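Local coordinates for Plm1 (Streptomyces sp. HK803, PDB 4HXY), which probably reduces a beta-keto polyketide intermediate with NADPH, as the ketoreductase domain of the first module in phoslactomycin biosynthesis, at residues Trp7-Leu15 / Gln167-Ala178; Trp125-Glu133 / Glu158-Gly166. All coordinates share one frame; numbering follows the deposited sequence. Where two conformers were deposited one is given.

Contact 1: Trp7-Leu15 / Gln167-Ala178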
loop_
_atom_site.group_PDB
_atom_site.type_symbol
_atom_site.label_atom_id
_atom_site.label_comp_id
_atom_site.label_asym_id
_atom_site.label_seq_id
_atom_site.Cartn_x
_atom_site.Cartn_y
_atom_site.Cartn_z
ATOM N N TRP A 7 9.483 11.742 8.410
ATOM C CA TRP A 7 9.305 11.581 6.965
ATOM C C TRP A 7 10.243 10.491 6.502
ATOM O O TRP A 7 11.446 10.513 6.803
ATOM C CB TRP A 7 9.600 12.863 6.208
ATOM C CG TRP A 7 8.533 13.869 6.338
ATOM C CD1 TRP A 7 8.249 14.630 7.436
ATOM C CD2 TRP A 7 7.598 14.260 5.329
ATOM N NE1 TRP A 7 7.183 15.474 7.167
ATOM C CE2 TRP A 7 6.767 15.257 5.886
ATOM C CE3 TRP A 7 7.384 13.872 4.016
ATOM C CZ2 TRP A 7 5.750 15.869 5.154
ATOM C CZ3 TRP A 7 6.352 14.458 3.301
ATOM C CH2 TRP A 7 5.555 15.446 3.874
ATOM N N PHE A 8 9.683 9.510 5.801
ATOM C CA PHE A 8 10.458 8.382 5.331
ATOM C C PHE A 8 10.086 8.036 3.900
ATOM O O PHE A 8 9.077 8.514 3.368
ATOM C CB PHE A 8 10.250 7.148 6.241
ATOM C CG PHE A 8 10.250 7.470 7.704
ATOM C CD1 PHE A 8 9.076 7.785 8.359
ATOM C CD2 PHE A 8 11.431 7.466 8.414
ATOM C CE1 PHE A 8 9.074 8.076 9.718
ATOM C CE2 PHE A 8 11.454 7.764 9.770
ATOM C CZ PHE A 8 10.266 8.070 10.428
ATOM N N SER A 9 10.944 7.229 3.278
ATOM C CA SER A 9 10.721 6.737 1.928
ATOM C C SER A 9 11.316 5.343 1.766
ATOM O O SER A 9 12.320 5.031 2.371
ATOM C CB SER A 9 11.387 7.660 0.916
ATOM O OG SER A 9 11.013 7.302 -0.404
ATOM N N GLU A 10 10.705 4.552 0.901
ATOM C CA GLU A 10 11.329 3.363 0.359
ATOM C C GLU A 10 12.575 3.740 -0.440
ATOM O O GLU A 10 12.599 4.757 -1.154
ATOM C CB GLU A 10 10.338 2.643 -0.562
ATOM C CG GLU A 10 10.857 1.360 -1.145
ATOM C CD GLU A 10 10.001 0.844 -2.293
ATOM O OE1 GLU A 10 9.253 -0.120 -2.075
ATOM O OE2 GLU A 10 10.084 1.402 -3.412
ATOM N N THR A 11 13.627 2.936 -0.321
ATOM C CA THR A 11 14.770 3.028 -1.213
ATOM C C THR A 11 15.325 1.611 -1.416
ATOM O O THR A 11 14.825 0.655 -0.823
ATOM C CB THR A 11 15.844 4.011 -0.672
ATOM O OG1 THR A 11 16.819 4.259 -1.691
ATOM C CG2 THR A 11 16.530 3.435 0.568
ATOM N N TRP A 12 16.322 1.464 -2.282
ATOM C CA TRP A 12 16.849 0.159 -2.656
ATOM C C TRP A 12 18.363 0.195 -2.628
ATOM O O TRP A 12 18.977 1.196 -3.047
ATOM C CB TRP A 12 16.341 -0.277 -4.034
ATOM C CG TRP A 12 14.868 -0.485 -4.040
ATOM C CD1 TRP A 12 13.898 0.489 -4.140
ATOM C CD2 TRP A 12 14.166 -1.724 -3.901
ATOM N NE1 TRP A 12 12.654 -0.073 -4.065
ATOM C CE2 TRP A 12 12.784 -1.427 -3.920
ATOM C CE3 TRP A 12 14.565 -3.052 -3.767
ATOM C CZ2 TRP A 12 11.807 -2.416 -3.817
ATOM C CZ3 TRP A 12 13.589 -4.041 -3.685
ATOM C CH2 TRP A 12 12.224 -3.707 -3.706
ATOM N N ARG A 13 18.938 -0.864 -2.071
ATOM C CA ARG A 13 20.386 -1.046 -1.955
ATOM C C ARG A 13 20.810 -2.113 -2.934
ATOM O O ARG A 13 20.306 -3.246 -2.893
ATOM C CB ARG A 13 20.735 -1.482 -0.536
ATOM C CG ARG A 13 22.115 -2.101 -0.325
ATOM C CD ARG A 13 23.230 -1.106 -0.545
ATOM N NE ARG A 13 24.546 -1.734 -0.417
ATOM C CZ ARG A 13 25.694 -1.096 -0.628
ATOM N NH1 ARG A 13 25.681 0.190 -0.951
ATOM N NH2 ARG A 13 26.857 -1.742 -0.502
ATOM N N GLN A 14 21.761 -1.775 -3.798
ATOM C CA GLN A 14 22.292 -2.762 -4.722
ATOM C C GLN A 14 23.222 -3.694 -3.950
ATOM O O GLN A 14 24.165 -3.227 -3.297
ATOM C CB GLN A 14 23.031 -2.065 -5.866
ATOM C CG GLN A 14 23.291 -2.989 -7.040
ATOM C CD GLN A 14 24.078 -2.328 -8.154
ATOM O OE1 GLN A 14 24.247 -1.111 -8.175
ATOM N NE2 GLN A 14 24.567 -3.137 -9.086
ATOM N N LEU A 15 22.959 -5.002 -4.003
ATOM C CA LEU A 15 23.777 -5.985 -3.286
ATOM C C LEU A 15 24.985 -6.334 -4.141
ATOM O O LEU A 15 24.892 -6.312 -5.350
ATOM C CB LEU A 15 22.969 -7.238 -2.938
ATOM C CG LEU A 15 21.737 -6.963 -2.060
ATOM C CD1 LEU A 15 20.977 -8.229 -1.736
ATOM C CD2 LEU A 15 22.131 -6.251 -0.777
ATOM N N GLN A 167 21.147 -7.737 -11.645
ATOM C CA GLN A 167 21.667 -7.402 -10.324
ATOM C C GLN A 167 20.549 -7.497 -9.300
ATOM O O GLN A 167 19.400 -7.223 -9.628
ATOM C CB GLN A 167 22.210 -5.978 -10.312
ATOM C CG GLN A 167 23.361 -5.750 -11.273
ATOM C CD GLN A 167 24.647 -6.279 -10.704
ATOM O OE1 GLN A 167 25.253 -5.646 -9.834
ATOM N NE2 GLN A 167 25.060 -7.458 -11.160
ATOM N N LEU A 168 20.918 -7.842 -8.073
ATOM C CA LEU A 168 19.981 -7.903 -6.939
ATOM C C LEU A 168 19.962 -6.608 -6.153
ATOM O O LEU A 168 21.019 -6.080 -5.774
ATOM C CB LEU A 168 20.359 -9.018 -5.962
ATOM C CG LEU A 168 19.655 -10.370 -5.986
ATOM C CD1 LEU A 168 19.999 -11.085 -4.682
ATOM C CD2 LEU A 168 18.141 -10.293 -6.158
ATOM N N TRP A 169 18.754 -6.143 -5.853
ATOM C CA TRP A 169 18.533 -4.940 -5.060
ATOM C C TRP A 169 17.660 -5.316 -3.872
ATOM O O TRP A 169 16.753 -6.128 -4.018
ATOM C CB TRP A 169 17.816 -3.870 -5.871
ATOM C CG TRP A 169 18.620 -3.305 -7.003
ATOM C CD1 TRP A 169 18.896 -3.900 -8.190
ATOM C CD2 TRP A 169 19.244 -2.015 -7.042
ATOM N NE1 TRP A 169 19.672 -3.072 -8.969
ATOM C CE2 TRP A 169 19.881 -1.900 -8.294
ATOM C CE3 TRP A 169 19.327 -0.949 -6.142
ATOM C CZ2 TRP A 169 20.612 -0.768 -8.660
ATOM C CZ3 TRP A 169 20.007 0.186 -6.515
ATOM C CH2 TRP A 169 20.662 0.262 -7.763
ATOM N N ALA A 170 17.952 -4.736 -2.710
ATOM C CA ALA A 170 17.215 -5.023 -1.471
ATOM C C ALA A 170 16.505 -3.791 -0.959
ATOM O O ALA A 170 17.077 -2.685 -0.945
ATOM C CB ALA A 170 18.164 -5.577 -0.396
ATOM N N ARG A 171 15.268 -3.999 -0.510
ATOM C CA ARG A 171 14.376 -2.897 -0.076
ATOM C C ARG A 171 14.755 -2.380 1.303
ATOM O O ARG A 171 15.075 -3.169 2.204
ATOM C CB ARG A 171 12.940 -3.386 -0.046
ATOM C CG ARG A 171 11.913 -2.290 0.070
ATOM C CD ARG A 171 10.526 -2.808 -0.196
ATOM N NE ARG A 171 9.503 -1.795 0.078
ATOM C CZ ARG A 171 8.829 -1.669 1.214
ATOM N NH1 ARG A 171 9.052 -2.486 2.245
ATOM N NH2 ARG A 171 7.944 -0.686 1.320
ATOM N N ARG A 172 14.719 -1.059 1.441
ATOM C CA ARG A 172 15.017 -0.384 2.699
ATOM C C ARG A 172 14.031 0.737 2.952
ATOM O O ARG A 172 13.434 1.279 1.999
ATOM C CB ARG A 172 16.396 0.234 2.632
ATOM C CG ARG A 172 17.525 -0.753 2.374
ATOM C CD ARG A 172 17.761 -1.624 3.564
ATOM N NE ARG A 172 18.905 -2.516 3.345
ATOM C CZ ARG A 172 18.847 -3.825 3.099
ATOM N NH1 ARG A 172 17.684 -4.459 3.017
ATOM N NH2 ARG A 172 19.980 -4.524 2.951
ATOM N N LEU A 173 13.846 1.079 4.223
ATOM C CA LEU A 173 13.037 2.228 4.627
ATOM C C LEU A 173 13.977 3.195 5.301
ATOM O O LEU A 173 14.685 2.803 6.232
ATOM C CB LEU A 173 11.908 1.795 5.577
ATOM C CG LEU A 173 10.793 2.741 6.050
ATOM C CD1 LEU A 173 11.276 3.599 7.214
ATOM C CD2 LEU A 173 10.214 3.584 4.867
ATOM N N VAL A 174 14.064 4.408 4.769
ATOM C CA VAL A 174 14.984 5.432 5.287
ATOM C C VAL A 174 14.284 6.775 5.497
ATOM O O VAL A 174 13.223 7.035 4.941
ATOM C CB VAL A 174 16.165 5.641 4.348
ATOM C CG1 VAL A 174 17.041 4.370 4.310
ATOM C CG2 VAL A 174 15.697 6.076 2.948
ATOM N N THR A 175 14.899 7.641 6.298
ATOM C CA THR A 175 14.435 9.010 6.401
ATOM C C THR A 175 14.594 9.764 5.076
ATOM O O THR A 175 15.460 9.455 4.249
ATOM C CB THR A 175 15.174 9.805 7.503
ATOM O OG1 THR A 175 16.561 9.901 7.179
ATOM C CG2 THR A 175 14.969 9.128 8.869
ATOM N N THR A 176 13.687 10.712 4.844
ATOM C CA THR A 176 13.854 11.721 3.789
ATOM C C THR A 176 13.662 13.103 4.374
ATOM O O THR A 176 13.108 13.259 5.466
ATOM C CB THR A 176 12.813 11.646 2.653
ATOM O OG1 THR A 176 11.483 11.749 3.201
ATOM C CG2 THR A 176 12.979 10.415 1.834
ATOM N N PRO A 177 14.098 14.126 3.628
ATOM C CA PRO A 177 13.756 15.473 4.066
ATOM C C PRO A 177 12.260 15.735 3.939
ATOM O O PRO A 177 11.609 15.212 3.032
ATOM C CB PRO A 177 14.529 16.372 3.099
ATOM C CG PRO A 177 15.629 15.549 2.581
ATOM C CD PRO A 177 15.127 14.130 2.570
ATOM N N ALA A 178 11.733 16.551 4.830
ATOM C CA ALA A 178 10.325 17.030 4.722
ATOM C C ALA A 178 10.271 18.214 3.764
ATOM O O ALA A 178 11.063 19.150 3.887
ATOM C CB ALA A 178 9.792 17.420 6.075
HETATM O O HOH W 1 9.314 11.036 2.283
HETATM O O HOH W 2 6.547 0.710 -0.771
HETATM O O HOH W 3 23.791 -7.887 -7.540
#

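Contact 2: Trp125-Glu133 / Glu158-Gly166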
loop_
_atom_site.group_PDB
_atom_site.type_symbol
_atom_site.label_atom_id
_atom_site.label_comp_id
_atom_site.label_asym_id
_atom_site.label_seq_id
_atom_site.Cartn_x
_atom_site.Cartn_y
_atom_site.Cartn_z
ATOM N N TRP A 125 8.059 -18.123 6.038
ATOM C CA TRP A 125 8.127 -17.196 4.911
ATOM C C TRP A 125 9.559 -16.976 4.469
ATOM O O TRP A 125 10.421 -16.644 5.270
ATOM C CB TRP A 125 7.496 -15.877 5.320
ATOM C CG TRP A 125 7.410 -14.878 4.210
ATOM C CD1 TRP A 125 8.108 -13.720 4.104
ATOM C CD2 TRP A 125 6.596 -14.965 3.039
ATOM N NE1 TRP A 125 7.754 -13.056 2.959
ATOM C CE2 TRP A 125 6.846 -13.814 2.276
ATOM C CE3 TRP A 125 5.661 -15.885 2.583
ATOM C CZ2 TRP A 125 6.185 -13.550 1.086
ATOM C CZ3 TRP A 125 5.046 -15.650 1.370
ATOM C CH2 TRP A 125 5.308 -14.490 0.643
ATOM N N GLY A 126 9.808 -17.178 3.186
ATOM C CA GLY A 126 11.076 -16.945 2.571
ATOM C C GLY A 126 11.228 -15.477 2.243
ATOM O O GLY A 126 11.998 -14.744 2.889
ATOM N N GLY A 127 10.446 -15.024 1.270
ATOM C CA GLY A 127 10.515 -13.643 0.861
ATOM C C GLY A 127 9.840 -13.341 -0.461
ATOM O O GLY A 127 9.182 -14.208 -1.070
ATOM N N LEU A 128 10.052 -12.109 -0.904
ATOM C CA LEU A 128 9.505 -11.566 -2.151
ATOM C C LEU A 128 10.647 -11.238 -3.095
ATOM O O LEU A 128 11.655 -10.662 -2.671
ATOM C CB LEU A 128 8.714 -10.283 -1.859
ATOM C CG LEU A 128 7.412 -10.491 -1.092
ATOM C CD1 LEU A 128 7.030 -9.300 -0.164
ATOM C CD2 LEU A 128 6.301 -10.776 -2.107
ATOM N N VAL A 129 10.498 -11.621 -4.367
ATOM C CA VAL A 129 11.432 -11.224 -5.414
ATOM C C VAL A 129 10.692 -10.703 -6.629
ATOM O O VAL A 129 9.890 -11.418 -7.217
ATOM C CB VAL A 129 12.353 -12.358 -5.850
ATOM C CG1 VAL A 129 13.468 -11.789 -6.762
ATOM C CG2 VAL A 129 12.963 -13.083 -4.636
ATOM N N ASP A 130 10.984 -9.462 -7.010
ATOM C CA ASP A 130 10.369 -8.851 -8.183
ATOM C C ASP A 130 11.326 -8.995 -9.382
ATOM O O ASP A 130 12.477 -8.568 -9.324
ATOM C CB ASP A 130 10.007 -7.395 -7.941
ATOM C CG ASP A 130 9.181 -6.819 -9.080
ATOM O OD1 ASP A 130 7.967 -7.161 -9.197
ATOM O OD2 ASP A 130 9.755 -6.029 -9.849
ATOM N N LEU A 131 10.849 -9.619 -10.447
ATOM C CA LEU A 131 11.679 -9.927 -11.600
ATOM C C LEU A 131 11.210 -9.101 -12.792
ATOM O O LEU A 131 10.080 -8.648 -12.833
ATOM C CB LEU A 131 11.541 -11.411 -11.970
ATOM C CG LEU A 131 11.871 -12.421 -10.873
ATOM C CD1 LEU A 131 11.632 -13.813 -11.396
ATOM C CD2 LEU A 131 13.294 -12.269 -10.379
ATOM N N PRO A 132 12.096 -8.901 -13.765
ATOM C CA PRO A 132 11.623 -8.326 -15.017
ATOM C C PRO A 132 10.580 -9.218 -15.656
ATOM O O PRO A 132 10.532 -10.416 -15.379
ATOM C CB PRO A 132 12.875 -8.325 -15.896
ATOM C CG PRO A 132 14.017 -8.476 -14.978
ATOM C CD PRO A 132 13.512 -9.275 -13.826
ATOM N N GLU A 133 9.748 -8.615 -16.500
ATOM C CA GLU A 133 8.732 -9.342 -17.248
ATOM C C GLU A 133 9.362 -10.447 -18.101
ATOM O O GLU A 133 8.957 -11.610 -18.027
ATOM C CB GLU A 133 7.950 -8.372 -18.136
ATOM C CG GLU A 133 6.914 -7.519 -17.424
ATOM C CD GLU A 133 5.516 -8.126 -17.476
ATOM O OE1 GLU A 133 4.707 -7.685 -18.327
ATOM O OE2 GLU A 133 5.228 -9.048 -16.681
ATOM N N GLU A 158 18.132 -11.465 3.344
ATOM C CA GLU A 158 17.299 -10.506 2.629
ATOM C C GLU A 158 16.000 -11.201 2.222
ATOM O O GLU A 158 16.029 -12.374 1.830
ATOM C CB GLU A 158 18.053 -9.967 1.406
ATOM C CG GLU A 158 19.366 -9.219 1.744
ATOM C CD GLU A 158 19.161 -7.925 2.506
ATOM O OE1 GLU A 158 18.026 -7.392 2.533
ATOM O OE2 GLU A 158 20.151 -7.408 3.067
ATOM N N ASP A 159 14.867 -10.501 2.345
ATOM C CA ASP A 159 13.563 -11.083 2.004
ATOM C C ASP A 159 12.656 -10.160 1.177
ATOM O O ASP A 159 11.506 -10.508 0.915
ATOM C CB ASP A 159 12.845 -11.520 3.292
ATOM C CG ASP A 159 12.539 -10.341 4.239
ATOM O OD1 ASP A 159 12.970 -9.190 3.968
ATOM O OD2 ASP A 159 11.841 -10.594 5.250
ATOM N N GLN A 160 13.173 -8.997 0.789
ATOM C CA GLN A 160 12.457 -8.068 -0.095
ATOM C C GLN A 160 13.429 -7.626 -1.179
ATOM O O GLN A 160 14.190 -6.665 -1.013
ATOM C CB GLN A 160 11.870 -6.890 0.681
ATOM C CG GLN A 160 10.786 -7.356 1.668
ATOM C CD GLN A 160 10.118 -6.241 2.435
ATOM O OE1 GLN A 160 9.733 -5.229 1.860
ATOM N NE2 GLN A 160 9.895 -6.458 3.728
ATOM N N LEU A 161 13.378 -8.335 -2.293
ATOM C CA LEU A 161 14.403 -8.236 -3.329
ATOM C C LEU A 161 13.814 -7.908 -4.686
ATOM O O LEU A 161 12.655 -8.243 -4.995
ATOM C CB LEU A 161 15.166 -9.566 -3.421
ATOM C CG LEU A 161 15.965 -9.960 -2.176
ATOM C CD1 LEU A 161 16.341 -11.409 -2.246
ATOM C CD2 LEU A 161 17.208 -9.051 -2.028
ATOM N N ALA A 162 14.646 -7.306 -5.532
ATOM C CA ALA A 162 14.296 -7.059 -6.908
ATOM C C ALA A 162 15.495 -7.357 -7.788
ATOM O O ALA A 162 16.638 -7.075 -7.424
ATOM C CB ALA A 162 13.826 -5.605 -7.096
ATOM N N VAL A 163 15.220 -7.934 -8.948
ATOM C CA VAL A 163 16.245 -8.160 -9.977
ATOM C C VAL A 163 16.081 -7.129 -11.088
ATOM O O VAL A 163 14.992 -6.941 -11.631
ATOM C CB VAL A 163 16.200 -9.601 -10.550
ATOM C CG1 VAL A 163 17.299 -9.758 -11.600
ATOM C CG2 VAL A 163 16.380 -10.620 -9.441
ATOM N N ARG A 164 17.164 -6.403 -11.369
ATOM C CA ARG A 164 17.183 -5.396 -12.435
ATOM C C ARG A 164 18.515 -5.515 -13.153
ATOM O O ARG A 164 19.567 -5.472 -12.514
ATOM C CB ARG A 164 17.023 -3.978 -11.879
ATOM C CG ARG A 164 15.675 -3.706 -11.155
ATOM C CD ARG A 164 14.495 -3.696 -12.112
ATOM N NE ARG A 164 13.237 -3.310 -11.465
ATOM C CZ ARG A 164 12.365 -4.158 -10.923
ATOM N NH1 ARG A 164 12.588 -5.472 -10.908
ATOM N NH2 ARG A 164 11.263 -3.680 -10.387
ATOM N N ASP A 165 18.449 -5.734 -14.465
ATOM C CA ASP A 165 19.644 -5.943 -15.310
ATOM C C ASP A 165 20.592 -6.985 -14.707
ATOM O O ASP A 165 21.816 -6.806 -14.663
ATOM C CB ASP A 165 20.369 -4.615 -15.579
ATOM C CG ASP A 165 21.241 -4.660 -16.857
ATOM O OD1 ASP A 165 21.126 -5.623 -17.659
ATOM O OD2 ASP A 165 22.034 -3.710 -17.059
ATOM N N GLY A 166 20.023 -8.072 -14.203
ATOM C CA GLY A 166 20.813 -9.145 -13.615
ATOM C C GLY A 166 21.432 -8.888 -12.245
ATOM O O GLY A 166 22.156 -9.730 -11.737
HETATM O O HOH W 4 9.054 -10.536 2.429
#

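Contact 1: Trp7-Leu15 / Gln167-Ala178
The side chains of E10 and R171 cross at about a right angle on the face of the antiparallel strands 7-14 and 167-175 that also carries W12 and W169, their carboxylate and guanidinium planes 87° apart. R171 NE lies 2.7 Å from E10 OE1, a salt bridge in the guanidinium plane that uses the oxygen's anti lone pair. R171 reaches it because CG stands opposite the backbone N (chi1 -167°) and the chain runs extended to NE; its CB sits over the six-membered ring of W12, 3.8 Å from the centroid. W12 NE1 donates to E10 OE2 over 3.0 Å, meeting that carboxylate from above its plane. The Q14 side chain lies flat on the indole of W169: CB is 3.6 Å from the six-membered centroid and the amide is tilted 18° from the ring. Q14 NE2 donates to Q167 OE1 at 2.7 Å, the two amides perpendicular. A178 CB sits over one face of the five-membered ring of W7, a CH-pi contact 3.5 Å from its centroid. R171 NH1 is taken by the I326 carbonyl. With both E10 oxygens engaged and a water joining OE1 to R171 NH2, the acid is probably held as a carboxylate and its rotation fixed.

Contact 2: Trp125-Glu133 / Glu158-Gly166
L128, D130, L161 and V163 carry the backbone bonds that join the parallel strands 125-131 and 160-164. L161 N donates to L128 O (2.9 Å) and V163 N to D130 O (2.8 Å), while D130 N returns a bond to L161 O; L128 N binds D159 O. A water bridges D159 O to W125 NE1. The charged interaction lies on the face of D130 and A162. R164 bends at chi2 (-69°) and turns its guanidinium back across the strands, so that NH2 (2.8 Å) and NH1 (3.1 Å) both grip D130 OD2, close to the guanidinium plane. NH1 also donates to V163 O at 2.9 Å, and D100 takes NE, fixing the group's rotation. D130 OD1 is bound by T89 and the amide of A92. Apolar contacts centre on V163: its CG2 meets L131 CD2 at 3.6 Å, the two side chains lying alongside and pointing the same way, and V129 CG1 at 4.1 Å. Helix 105-120 packs on L128, D130 and Q160, helix 137-148 on L131, P132, L161 and V163. Parallel neighbouring strands with helix 137-148 between them in the chain fit a Rossmann-like fold, as expected of the structural half of a modular ketoreductase.

How the contacts relate
The two contacts meet where strands 160-164 and 167-175 lie side by side, the contact centres 14 Å apart. Strand 160-164 is followed by strand 167-175, and the two run antiparallel, so contact 2 passes through this hairpin into contact 1. W169 N lies 2.8 Å from A162 O, a probable hydrogen bond, and R171 NH1 lies 2.9 Å from Q160 OE1, another; R172 adds a salt bridge to E158. Strand 7-14 pairs with strand 408-412, next to strand 357-361 of the cofactor-binding half. Contact 1 lies near the join of the two halves, through strand 7-14, with the F8 side chain about 13 Å from the bound NADPH, while contact 2 belongs to the other half.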